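Local coordinates for uncharacterized ParM protein (Staphylococcus aureus, PDB 3JS6), which probably assembles into actin-like filaments that help to segregate plasmid DNA into the daughter cells, at residues I27-R33 and E62-N68; N39-G43 and D71-N75; V160-T166 and S325-Y330; T166-N171 and I294-G298. All coordinates share one frame; numbering follows the deposited sequence.

Following the chain from its N terminus, strand 23-33 takes part in contact 1, which pairs it with strand 64-66 across a 28-residue connection. Contact 2, whose segments alternate with those of contact 1, sets the loop segment 39-43 against 71-75. The two touch, through the Arg-30 to Asp-71 salt bridge among others, in the N-terminal actin-like domain. Much later, strand 148-161 runs into helix 162-169, where contacts 3 and 4 share Thr-166. Contact 4 closes first, laying this helix on strand 293-297 of the five-stranded sheet of the second domain. Contact 3 spans it, closing only when helix 325-342 comes back. Around this helix the two halves of the fold meet.

Contact 1 of 4, residues I27-R33 and E62-N68; sequences IPSRIGR and EVLLFGN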
loop_
_atom_site.group_PDB
_atom_site.type_symbol
_atom_site.label_atom_id
_atom_site.label_comp_id
_atom_site.label_asym_id
_atom_site.label_seq_id
_atom_site.Cartn_x
_atom_site.Cartn_y
_atom_site.Cartn_z
ATOM N N ILE A 27 4.675 -7.213 -2.805
ATOM C CA ILE A 27 4.696 -7.964 -4.060
ATOM C C ILE A 27 3.876 -7.215 -5.086
ATOM O O ILE A 27 2.848 -6.609 -4.737
ATOM C CB ILE A 27 4.037 -9.364 -3.805
ATOM C CG1 ILE A 27 4.860 -10.117 -2.746
ATOM C CG2 ILE A 27 3.900 -10.174 -5.111
ATOM C CD1 ILE A 27 4.155 -11.326 -2.126
ATOM N N PRO A 28 4.309 -7.241 -6.364
ATOM C CA PRO A 28 3.576 -6.556 -7.429
ATOM C C PRO A 28 2.148 -7.076 -7.512
ATOM O O PRO A 28 1.899 -8.256 -7.313
ATOM C CB PRO A 28 4.376 -6.907 -8.686
ATOM C CG PRO A 28 5.783 -7.006 -8.168
ATOM C CD PRO A 28 5.589 -7.783 -6.868
ATOM N N SER A 29 1.212 -6.183 -7.809
ATOM C CA SER A 29 -0.191 -6.553 -7.911
ATOM C C SER A 29 -0.432 -7.285 -9.241
ATOM O O SER A 29 -1.047 -6.749 -10.149
ATOM C CB SER A 29 -1.042 -5.280 -7.809
ATOM O OG SER A 29 -2.412 -5.554 -7.998
ATOM N N ARG A 30 0.087 -8.507 -9.332
ATOM C CA ARG A 30 -0.000 -9.356 -10.523
ATOM C C ARG A 30 -0.308 -10.747 -10.025
ATOM O O ARG A 30 0.095 -11.118 -8.938
ATOM C CB ARG A 30 1.355 -9.437 -11.263
ATOM C CG ARG A 30 1.804 -8.172 -11.970
ATOM C CD ARG A 30 3.254 -8.296 -12.469
ATOM N NE ARG A 30 3.446 -9.362 -13.458
ATOM C CZ ARG A 30 2.919 -9.355 -14.679
ATOM N NH1 ARG A 30 2.150 -8.341 -15.066
ATOM N NH2 ARG A 30 3.188 -10.338 -15.525
ATOM N N ILE A 31 -1.007 -11.529 -10.825
ATOM C CA ILE A 31 -1.335 -12.883 -10.421
ATOM C C ILE A 31 -1.233 -13.812 -11.632
ATOM O O ILE A 31 -1.392 -13.376 -12.770
ATOM C CB ILE A 31 -2.753 -12.920 -9.808
ATOM C CG1 ILE A 31 -2.973 -14.227 -9.061
ATOM C CG2 ILE A 31 -3.810 -12.724 -10.892
ATOM C CD1 ILE A 31 -4.181 -14.181 -8.142
ATOM N N GLY A 32 -0.937 -15.079 -11.383
ATOM C CA GLY A 32 -0.839 -16.048 -12.460
ATOM C C GLY A 32 -1.591 -17.324 -12.115
ATOM O O GLY A 32 -2.339 -17.400 -11.121
ATOM N N ARG A 33 -1.379 -18.352 -12.921
ATOM C CA ARG A 33 -2.044 -19.621 -12.702
ATOM C C ARG A 33 -1.150 -20.685 -13.265
ATOM O O ARG A 33 -0.567 -20.497 -14.335
ATOM C CB ARG A 33 -3.391 -19.643 -13.438
ATOM C CG ARG A 33 -3.993 -21.021 -13.501
ATOM C CD ARG A 33 -5.438 -20.994 -13.974
ATOM N NE ARG A 33 -5.892 -22.340 -14.316
ATOM C CZ ARG A 33 -7.158 -22.665 -14.538
ATOM N NH1 ARG A 33 -8.106 -21.741 -14.448
ATOM N NH2 ARG A 33 -7.471 -23.910 -14.857
ATOM N N GLU A 62 -7.869 -24.756 -10.217
ATOM C CA GLU A 62 -7.203 -23.473 -10.347
ATOM C C GLU A 62 -6.131 -23.266 -9.304
ATOM O O GLU A 62 -6.416 -22.939 -8.153
ATOM C CB GLU A 62 -8.201 -22.323 -10.245
ATOM C CG GLU A 62 -7.550 -20.964 -10.476
ATOM C CD GLU A 62 -8.546 -19.832 -10.547
ATOM O OE1 GLU A 62 -8.757 -19.287 -11.658
ATOM O OE2 GLU A 62 -9.121 -19.486 -9.497
ATOM N N VAL A 63 -4.889 -23.443 -9.707
ATOM C CA VAL A 63 -3.791 -23.239 -8.771
ATOM C C VAL A 63 -3.273 -21.840 -9.070
ATOM O O VAL A 63 -2.624 -21.622 -10.090
ATOM C CB VAL A 63 -2.695 -24.290 -8.984
ATOM C CG1 VAL A 63 -1.576 -24.096 -7.975
ATOM C CG2 VAL A 63 -3.294 -25.676 -8.846
ATOM N N LEU A 64 -3.598 -20.885 -8.199
ATOM C CA LEU A 64 -3.178 -19.498 -8.397
ATOM C C LEU A 64 -1.683 -19.327 -8.076
ATOM O O LEU A 64 -1.158 -20.021 -7.217
ATOM C CB LEU A 64 -4.023 -18.576 -7.509
ATOM C CG LEU A 64 -5.533 -18.460 -7.814
ATOM C CD1 LEU A 64 -6.240 -17.656 -6.696
ATOM C CD2 LEU A 64 -5.717 -17.758 -9.141
ATOM N N LEU A 65 -1.022 -18.393 -8.758
ATOM C CA LEU A 65 0.406 -18.121 -8.551
ATOM C C LEU A 65 0.572 -16.668 -8.139
ATOM O O LEU A 65 0.094 -15.752 -8.831
ATOM C CB LEU A 65 1.186 -18.390 -9.846
ATOM C CG LEU A 65 1.219 -19.877 -10.192
ATOM C CD1 LEU A 65 1.815 -20.081 -11.585
ATOM C CD2 LEU A 65 2.053 -20.605 -9.102
ATOM N N PHE A 66 1.269 -16.455 -7.031
ATOM C CA PHE A 66 1.455 -15.107 -6.495
ATOM C C PHE A 66 2.789 -14.999 -5.773
ATOM O O PHE A 66 3.141 -15.869 -4.972
ATOM C CB PHE A 66 0.303 -14.811 -5.525
ATOM C CG PHE A 66 0.317 -13.427 -4.936
ATOM C CD1 PHE A 66 0.294 -12.301 -5.747
ATOM C CD2 PHE A 66 0.331 -13.254 -3.553
ATOM C CE1 PHE A 66 0.287 -11.013 -5.183
ATOM C CE2 PHE A 66 0.321 -11.979 -2.988
ATOM C CZ PHE A 66 0.298 -10.857 -3.814
ATOM N N GLY A 67 3.525 -13.927 -6.052
ATOM C CA GLY A 67 4.823 -13.729 -5.423
ATOM C C GLY A 67 5.752 -12.869 -6.269
ATOM O O GLY A 67 5.508 -12.633 -7.462
ATOM N N ASN A 68 6.824 -12.392 -5.647
ATOM C CA ASN A 68 7.801 -11.551 -6.334
ATOM C C ASN A 68 8.429 -12.201 -7.561
ATOM O O ASN A 68 8.774 -11.510 -8.522
ATOM C CB ASN A 68 8.907 -11.158 -5.361
ATOM C CG ASN A 68 8.458 -10.103 -4.396
ATOM O OD1 ASN A 68 8.050 -9.030 -4.815
ATOM N ND2 ASN A 68 8.523 -10.396 -3.098
HETATM O O HOH W 1 2.588 -11.825 -8.060
#
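Gly-32 and Leu-65 form the one fully bonded backbone pair of this antiparallel junction. Gly-32 N reaches Leu-65 O at 2.8 Å along a lone pair, whereas the return bond from Leu-65 N to Gly-32 O, 2.9 Å, comes in from above the carbonyl plane. Two residues further on, where the next such pair would fall, the strands have spread and a water stands in: it donates to Arg-30 O and accepts from Gly-67 N. Beside this water-bridged part lies the Phe-66 ring. With CG anti to the backbone N (chi1 -177°), it swings toward strand 23-33, and its edge meets Arg-30 O in the ring plane, CD1 to O 3.4 Å. Ile-27 sends CG2, also anti to its backbone N, to an off-centre CH-pi contact 4.2 Å from the ring centroid, while its CD1 branch lies by CE2. Beyond it, Asn-68 lays OD1 3.4 Å from Pro-28 CD, crossing that ring at about a right angle; its ND2 is held by Asp-50. Ile-31 brings CG1 to within 3.4 Å of Leu-65 O and sets CD1 on Leu-64 CD2. At the other end the fully extended Arg-33 passes over the stem of Glu-62, and their charged planes stand nearly perpendicular in a long salt bridge, NH1 to OE1 3.8 Å. Helix 90-104 covers the side of Ile-27, Ile-31 and Phe-66; Leu-65 and Arg-30 meet Leu-70 of helix 70-73. This is antiparallel strand pairing backed by a helix, within the mixed sheet of an actin-like N-terminal domain.

Contact 2 of 4, residues N39-G43 and D71-N75; sequences NQLKG and DKTTN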
loop_
_atom_site.group_PDB
_atom_site.type_symbol
_atom_site.label_atom_id
_atom_site.label_comp_id
_atom_site.label_asym_id
_atom_site.label_seq_id
_atom_site.Cartn_x
_atom_site.Cartn_y
_atom_site.Cartn_z
ATOM N N ASN A 39 6.166 -25.062 -19.966
ATOM C CA ASN A 39 7.123 -24.202 -20.618
ATOM C C ASN A 39 8.440 -24.945 -20.780
ATOM O O ASN A 39 8.561 -26.109 -20.394
ATOM C CB ASN A 39 7.288 -22.953 -19.760
ATOM C CG ASN A 39 5.955 -22.443 -19.236
ATOM O OD1 ASN A 39 5.119 -21.964 -20.004
ATOM N ND2 ASN A 39 5.741 -22.564 -17.926
ATOM N N GLN A 40 9.425 -24.272 -21.357
ATOM C CA GLN A 40 10.722 -24.887 -21.552
ATOM C C GLN A 40 11.495 -24.886 -20.238
ATOM O O GLN A 40 11.969 -25.932 -19.817
ATOM C CB GLN A 40 11.500 -24.147 -22.643
ATOM C CG GLN A 40 10.953 -24.360 -24.062
ATOM C CD GLN A 40 11.730 -23.566 -25.088
ATOM O OE1 GLN A 40 12.959 -23.620 -25.131
ATOM N NE2 GLN A 40 11.018 -22.810 -25.917
ATOM N N LEU A 41 11.628 -23.722 -19.592
ATOM C CA LEU A 41 12.345 -23.633 -18.314
ATOM C C LEU A 41 11.523 -23.233 -17.080
ATOM O O LEU A 41 11.660 -23.824 -16.010
ATOM C CB LEU A 41 13.493 -22.637 -18.394
ATOM C CG LEU A 41 14.758 -22.875 -19.210
ATOM C CD1 LEU A 41 15.796 -21.870 -18.720
ATOM C CD2 LEU A 41 15.278 -24.299 -19.036
ATOM N N LYS A 42 10.708 -22.203 -17.228
ATOM C CA LYS A 42 9.912 -21.684 -16.114
ATOM C C LYS A 42 9.111 -22.778 -15.421
ATOM O O LYS A 42 8.294 -23.442 -16.048
ATOM C CB LYS A 42 8.984 -20.587 -16.626
ATOM C CG LYS A 42 9.737 -19.392 -17.225
ATOM C CD LYS A 42 8.759 -18.357 -17.726
ATOM C CE LYS A 42 9.438 -17.013 -17.955
ATOM N NZ LYS A 42 8.412 -15.958 -18.215
ATOM N N GLY A 43 9.374 -22.981 -14.136
ATOM C CA GLY A 43 8.662 -24.010 -13.390
ATOM C C GLY A 43 9.300 -25.385 -13.523
ATOM O O GLY A 43 9.027 -26.292 -12.726
ATOM N N ASP A 71 6.886 -14.112 -12.548
ATOM C CA ASP A 71 7.260 -14.230 -13.953
ATOM C C ASP A 71 8.442 -15.152 -14.231
ATOM O O ASP A 71 8.731 -15.471 -15.392
ATOM C CB ASP A 71 7.476 -12.825 -14.541
ATOM C CG ASP A 71 6.245 -11.928 -14.366
ATOM O OD1 ASP A 71 5.090 -12.428 -14.443
ATOM O OD2 ASP A 71 6.428 -10.714 -14.149
ATOM N N LYS A 72 9.118 -15.583 -13.167
ATOM C CA LYS A 72 10.231 -16.524 -13.305
ATOM C C LYS A 72 9.698 -17.955 -13.283
ATOM O O LYS A 72 10.419 -18.916 -13.613
ATOM C CB LYS A 72 11.251 -16.330 -12.173
ATOM C CG LYS A 72 12.005 -15.015 -12.290
ATOM C CD LYS A 72 13.113 -14.841 -11.258
ATOM C CE LYS A 72 13.715 -13.443 -11.402
ATOM N NZ LYS A 72 14.841 -13.186 -10.463
ATOM N N THR A 73 8.426 -18.120 -12.929
ATOM C CA THR A 73 7.883 -19.475 -12.883
ATOM C C THR A 73 6.740 -19.734 -13.847
ATOM O O THR A 73 6.342 -20.883 -14.067
ATOM C CB THR A 73 7.441 -19.860 -11.430
ATOM O OG1 THR A 73 7.424 -21.282 -11.305
ATOM C CG2 THR A 73 6.049 -19.337 -11.121
ATOM N N THR A 74 6.213 -18.682 -14.453
ATOM C CA THR A 74 5.103 -18.865 -15.361
ATOM C C THR A 74 5.067 -17.742 -16.381
ATOM O O THR A 74 5.745 -16.724 -16.235
ATOM C CB THR A 74 3.764 -18.890 -14.564
ATOM O OG1 THR A 74 2.662 -19.149 -15.447
ATOM C CG2 THR A 74 3.541 -17.539 -13.878
ATOM N N ASN A 75 4.248 -17.923 -17.390
ATOM C CA ASN A 75 4.120 -16.935 -18.392
ATOM C C ASN A 75 2.712 -16.366 -18.247
ATOM O O ASN A 75 2.348 -15.401 -18.903
ATOM C CB ASN A 75 4.369 -17.534 -19.788
ATOM C CG ASN A 75 5.839 -17.795 -20.018
ATOM O OD1 ASN A 75 6.631 -16.858 -20.088
ATOM N ND2 ASN A 75 6.201 -19.071 -20.127
HETATM O O HOH W 2 3.112 -20.592 -18.246
HETATM O O HOH W 3 11.597 -21.445 -12.853
#
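The irregular loop around Lys-42 comes up against the end of a short, weakly bonded helix, with Lys-42 CA 4.4 Å from Thr-73 CA. From there the lysine chain, extended beyond CG, runs past the Thr-73 and Lys-72 carbonyls and delivers its ammonium group to three oxygens. Lys-42 NZ bonds Asn-75 OD1 at 2.7 Å, from well above the amide plane, and Asp-71 O at 2.9 Å, in the carbonyl plane; a weak third bond goes to Thr-74 O at 3.4 Å. The partial negative charge of these carbonyl oxygens probably stabilises the ammonium group. Asn-75 serves two partners: while OD1 takes the lysine, ND2 makes a weak bond to Asn-39 OD1, 3.1 Å, the two amide planes standing almost perpendicular. Asn-39 is itself steadied by ND2, which bonds Lys-42 O within its own loop, and by a water shared between its OD1 and Asn-75 N. A second water joins Gly-43 N to Lys-72 O. The site lies on the surface of the N-terminal domain, beyond contact 1: Asp-71 forms a salt bridge to Arg-30 of strand 23-33, and Thr-73 rests on Leu-49 and Val-51, just ahead of strand 52-56.

Contact 3 of 4, residues V160-T166 and S325-Y330; sequences VAQPMGT and SNVRGY
Gly-165 and Gly-329 mark where helix 162-169 and helix 325-342 cross almost at right angles, at 84°, in the actin-like fold. Here the chain leaves the N-terminal domain through the first helix and returns to it through the second, as in other actin relatives. Neither glycine carries a side chain, which lets the backbones approach until the CA atoms are 4.1 Å apart and the segment axes 7.2 Å.

Apolar and aromatic contacts line one flank. The Tyr-330 ring reaches past the glycine pair, its CE2 corner lying 3.6 Å from Gly-165 CA and 3.8 Å from Val-160 CG2; both meet the ring obliquely. Its CG lies anti to the carbonyl carbon (chi1 -57°), which directs the ring toward the start of helix 162-169, where OH rests 3.4 Å from Gln-162 CA. Over one ring face sits Asn-326 O, the acceptor of the Tyr-330 backbone N-H, nearer the edge than the centre.

The polar groups make no clear bond between the segments. Beside the tyrosine, Asn-326 points its amide at the first helical turn, but ND2, 2.9 Å from Gln-162 O, has a poor angle for a hydrogen bond. Firmer polar ties lie on the other flank, where the carboxylate of Asp-169, one turn beyond Gly-165, takes a salt bridge from Arg-328 and a probable hydrogen bond from Ser-325 OG. On the side turned from helix 162-169, Val-327 packs on strands 4-11 and 15-20.

At the crossing itself a CA-H...O contact joins the backbones: Gly-329 CA lies 3.2 Å from Gly-165 O.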
loop_
_atom_site.group_PDB
_atom_site.type_symbol
_atom_site.label_atom_id
_atom_site.label_comp_id
_atom_site.label_asym_id
_atom_site.label_seq_id
_atom_site.Cartn_x
_atom_site.Cartn_y
_atom_site.Cartn_z
ATOM N N VAL A 160 -10.377 2.051 6.362
ATOM C CA VAL A 160 -10.344 3.506 6.422
ATOM C C VAL A 160 -9.833 4.080 5.104
ATOM O O VAL A 160 -9.492 3.326 4.185
ATOM C CB VAL A 160 -9.442 4.016 7.571
ATOM C CG1 VAL A 160 -9.995 3.530 8.904
ATOM C CG2 VAL A 160 -8.008 3.571 7.365
ATOM N N ALA A 161 -9.804 5.406 5.001
ATOM C CA ALA A 161 -9.265 6.060 3.796
ATOM C C ALA A 161 -7.751 5.828 3.815
ATOM O O ALA A 161 -7.118 5.932 4.865
ATOM C CB ALA A 161 -9.574 7.561 3.824
ATOM N N GLN A 162 -7.154 5.539 2.667
ATOM C CA GLN A 162 -5.721 5.231 2.622
ATOM C C GLN A 162 -4.756 6.194 3.297
ATOM O O GLN A 162 -3.837 5.756 4.005
ATOM C CB GLN A 162 -5.276 5.009 1.180
ATOM C CG GLN A 162 -6.260 4.214 0.384
ATOM C CD GLN A 162 -5.664 3.683 -0.893
ATOM O OE1 GLN A 162 -4.971 4.404 -1.626
ATOM N NE2 GLN A 162 -5.932 2.414 -1.176
ATOM N N PRO A 163 -4.928 7.512 3.077
ATOM C CA PRO A 163 -4.012 8.464 3.716
ATOM C C PRO A 163 -4.070 8.361 5.234
ATOM O O PRO A 163 -3.129 8.763 5.911
ATOM C CB PRO A 163 -4.506 9.835 3.221
ATOM C CG PRO A 163 -5.162 9.516 1.906
ATOM C CD PRO A 163 -5.893 8.209 2.206
HETATM N N MSE A 164 -5.176 7.834 5.767
HETATM C CA MSE A 164 -5.317 7.713 7.225
HETATM C C MSE A 164 -4.342 6.695 7.818
HETATM O O MSE A 164 -3.897 6.840 8.960
HETATM C CB MSE A 164 -6.741 7.311 7.614
HETATM C CG MSE A 164 -7.458 8.312 8.514
HETATM SE SE MSE A 164 -6.445 8.980 10.062
HETATM C CE MSE A 164 -7.773 10.268 10.672
ATOM N N GLY A 165 -4.028 5.656 7.052
ATOM C CA GLY A 165 -3.104 4.657 7.543
ATOM C C GLY A 165 -1.765 5.315 7.781
ATOM O O GLY A 165 -1.107 5.085 8.786
ATOM N N THR A 166 -1.370 6.151 6.834
ATOM C CA THR A 166 -0.114 6.875 6.910
ATOM C C THR A 166 -0.106 7.811 8.121
ATOM O O THR A 166 0.829 7.806 8.899
ATOM C CB THR A 166 0.107 7.659 5.593
ATOM O OG1 THR A 166 0.237 6.720 4.515
ATOM C CG2 THR A 166 1.367 8.505 5.659
ATOM N N SER A 325 4.118 2.174 5.549
ATOM C CA SER A 325 3.423 3.144 6.405
ATOM C C SER A 325 1.929 2.895 6.537
ATOM O O SER A 325 1.402 2.906 7.650
ATOM C CB SER A 325 3.627 4.582 5.903
ATOM O OG SER A 325 4.793 5.159 6.460
ATOM N N ASN A 326 1.242 2.703 5.410
ATOM C CA ASN A 326 -0.203 2.452 5.451
ATOM C C ASN A 326 -0.503 1.210 6.292
ATOM O O ASN A 326 -1.335 1.249 7.201
ATOM C CB ASN A 326 -0.766 2.237 4.036
ATOM C CG ASN A 326 -1.042 3.557 3.289
ATOM O OD1 ASN A 326 -1.148 3.580 2.061
ATOM N ND2 ASN A 326 -1.171 4.637 4.028
ATOM N N VAL A 327 0.185 0.106 5.992
ATOM C CA VAL A 327 -0.044 -1.127 6.727
ATOM C C VAL A 327 0.230 -0.993 8.229
ATOM O O VAL A 327 -0.511 -1.547 9.034
ATOM C CB VAL A 327 0.793 -2.266 6.109
ATOM C CG1 VAL A 327 0.948 -3.397 7.080
ATOM C CG2 VAL A 327 0.094 -2.766 4.854
ATOM N N ARG A 328 1.293 -0.286 8.611
ATOM C CA ARG A 328 1.588 -0.113 10.030
ATOM C C ARG A 328 0.464 0.692 10.654
ATOM O O ARG A 328 0.140 0.487 11.813
ATOM C CB ARG A 328 2.927 0.621 10.273
ATOM C CG ARG A 328 4.205 -0.184 9.863
ATOM C CD ARG A 328 5.498 0.503 10.330
ATOM N NE ARG A 328 5.705 1.820 9.734
ATOM C CZ ARG A 328 6.382 2.095 8.623
ATOM N NH1 ARG A 328 6.973 1.147 7.916
ATOM N NH2 ARG A 328 6.441 3.346 8.208
ATOM N N GLY A 329 -0.133 1.610 9.892
ATOM C CA GLY A 329 -1.226 2.397 10.440
ATOM C C GLY A 329 -2.484 1.556 10.582
ATOM O O GLY A 329 -3.171 1.621 11.610
ATOM N N TYR A 330 -2.803 0.772 9.556
ATOM C CA TYR A 330 -3.994 -0.083 9.592
ATOM C C TYR A 330 -3.848 -1.109 10.717
ATOM O O TYR A 330 -4.826 -1.447 11.385
ATOM C CB TYR A 330 -4.184 -0.862 8.277
ATOM C CG TYR A 330 -4.289 -0.023 7.017
ATOM C CD1 TYR A 330 -3.960 -0.578 5.775
ATOM C CD2 TYR A 330 -4.734 1.303 7.059
ATOM C CE1 TYR A 330 -4.070 0.152 4.591
ATOM C CE2 TYR A 330 -4.849 2.054 5.875
ATOM C CZ TYR A 330 -4.517 1.465 4.648
ATOM O OH TYR A 330 -4.635 2.172 3.468
#

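Contact 4 of 4, residues T166-N171 and I294-G298; sequences TLLDLN and IIVTG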
loop_
_atom_site.group_PDB
_atom_site.type_symbol
_atom_site.label_atom_id
_atom_site.label_comp_id
_atom_site.label_asym_id
_atom_site.label_seq_id
_atom_site.Cartn_x
_atom_site.Cartn_y
_atom_site.Cartn_z
ATOM N N THR A 166 -1.370 6.151 6.834
ATOM C CA THR A 166 -0.114 6.875 6.910
ATOM C C THR A 166 -0.106 7.811 8.121
ATOM O O THR A 166 0.829 7.806 8.899
ATOM C CB THR A 166 0.107 7.659 5.593
ATOM O OG1 THR A 166 0.237 6.720 4.515
ATOM C CG2 THR A 166 1.367 8.505 5.659
ATOM N N LEU A 167 -1.147 8.623 8.277
ATOM C CA LEU A 167 -1.216 9.521 9.431
ATOM C C LEU A 167 -1.110 8.758 10.763
ATOM O O LEU A 167 -0.422 9.192 11.697
ATOM C CB LEU A 167 -2.530 10.309 9.398
ATOM C CG LEU A 167 -2.502 11.501 8.453
ATOM C CD1 LEU A 167 -3.889 12.093 8.302
ATOM C CD2 LEU A 167 -1.536 12.527 8.985
ATOM N N LEU A 168 -1.815 7.634 10.844
ATOM C CA LEU A 168 -1.843 6.803 12.045
ATOM C C LEU A 168 -0.504 6.146 12.375
ATOM O O LEU A 168 -0.207 5.878 13.544
ATOM C CB LEU A 168 -2.926 5.733 11.904
ATOM C CG LEU A 168 -4.358 6.283 11.930
ATOM C CD1 LEU A 168 -5.345 5.116 11.687
ATOM C CD2 LEU A 168 -4.641 6.968 13.261
ATOM N N ASP A 169 0.292 5.872 11.345
ATOM C CA ASP A 169 1.615 5.277 11.517
ATOM C C ASP A 169 2.414 6.240 12.393
ATOM O O ASP A 169 3.126 5.818 13.294
ATOM C CB ASP A 169 2.278 5.128 10.122
ATOM C CG ASP A 169 3.740 4.629 10.166
ATOM O OD1 ASP A 169 4.105 3.763 10.999
ATOM O OD2 ASP A 169 4.532 5.088 9.304
ATOM N N LEU A 170 2.263 7.537 12.136
ATOM C CA LEU A 170 3.018 8.563 12.850
ATOM C C LEU A 170 2.253 9.366 13.895
ATOM O O LEU A 170 2.771 10.345 14.418
ATOM C CB LEU A 170 3.617 9.540 11.843
ATOM C CG LEU A 170 4.462 8.844 10.762
ATOM C CD1 LEU A 170 4.986 9.864 9.781
ATOM C CD2 LEU A 170 5.610 8.094 11.419
ATOM N N ASN A 171 1.021 8.993 14.198
ATOM C CA ASN A 171 0.307 9.793 15.191
ATOM C C ASN A 171 -0.493 8.963 16.174
ATOM O O ASN A 171 -1.474 9.446 16.755
ATOM C CB ASN A 171 -0.591 10.803 14.484
ATOM C CG ASN A 171 0.199 11.930 13.866
ATOM O OD1 ASN A 171 0.563 12.890 14.545
ATOM N ND2 ASN A 171 0.490 11.809 12.576
ATOM N N ILE A 294 3.538 17.788 7.806
ATOM C CA ILE A 294 3.283 17.317 6.466
ATOM C C ILE A 294 4.099 16.045 6.427
ATOM O O ILE A 294 5.334 16.074 6.574
ATOM C CB ILE A 294 3.810 18.313 5.400
ATOM C CG1 ILE A 294 3.000 19.614 5.448
ATOM C CG2 ILE A 294 3.755 17.667 4.050
ATOM C CD1 ILE A 294 3.620 20.762 4.624
ATOM N N ILE A 295 3.421 14.918 6.268
ATOM C CA ILE A 295 4.089 13.631 6.213
ATOM C C ILE A 295 4.410 13.412 4.742
ATOM O O ILE A 295 3.529 13.520 3.873
ATOM C CB ILE A 295 3.143 12.506 6.737
ATOM C CG1 ILE A 295 2.985 12.606 8.261
ATOM C CG2 ILE A 295 3.719 11.155 6.464
ATOM C CD1 ILE A 295 1.968 13.539 8.733
ATOM N N VAL A 296 5.677 13.137 4.460
ATOM C CA VAL A 296 6.127 12.931 3.086
ATOM C C VAL A 296 6.183 11.445 2.899
ATOM O O VAL A 296 6.917 10.771 3.608
ATOM C CB VAL A 296 7.523 13.537 2.898
ATOM C CG1 VAL A 296 7.967 13.433 1.446
ATOM C CG2 VAL A 296 7.490 14.989 3.368
ATOM N N THR A 297 5.408 10.922 1.952
ATOM C CA THR A 297 5.373 9.475 1.731
ATOM C C THR A 297 5.407 9.139 0.221
ATOM O O THR A 297 5.562 10.032 -0.613
ATOM C CB THR A 297 4.106 8.882 2.420
ATOM O OG1 THR A 297 4.215 7.463 2.495
ATOM C CG2 THR A 297 2.835 9.259 1.661
ATOM N N GLY A 298 5.287 7.863 -0.126
ATOM C CA GLY A 298 5.324 7.489 -1.537
ATOM C C GLY A 298 6.719 7.092 -1.991
ATOM O O GLY A 298 7.702 7.366 -1.305
HETATM O O HOH W 4 1.920 5.963 2.469
#
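Thr-297 OG1 and Thr-166 OG1 are joined by one water, 2.7 Å from the first and 2.8 Å from the second, and this is the polar link between helix 162-169 and strand 293-297. The arrangement is helix-on-sheet packing in an actin-like fold: the helix leaving the N-terminal domain lies on the five-stranded sheet of the second domain, where strand 293-297 runs parallel to strand 185-191. Ile-295 gives the largest share of the buried surface and uses all its branches. Its CG2, anti to the backbone N, meets Thr-166 CG2 at 3.6 Å, the two side chains running alongside with opposite headings. CG1 lies 3.7 Å from Leu-170 CD1, which also touches CG2, in the same manner. Leu-167 comes in obliquely from the helix. Beyond these, Leu-167 leans on Val-188 of strand 185-191 and Leu-170 on Glu-317 of strand 316-317, spreading the helix over both neighbours of strand 293-297. The helix ends at this point, and Asn-171 folds back on it: ND2 bonds Leu-167 O at 2.9 Å, nearly within its own amide plane. That amide borders the tip of Ile-295, whose CD1 is set 3.7 Å from Leu-167 CD2.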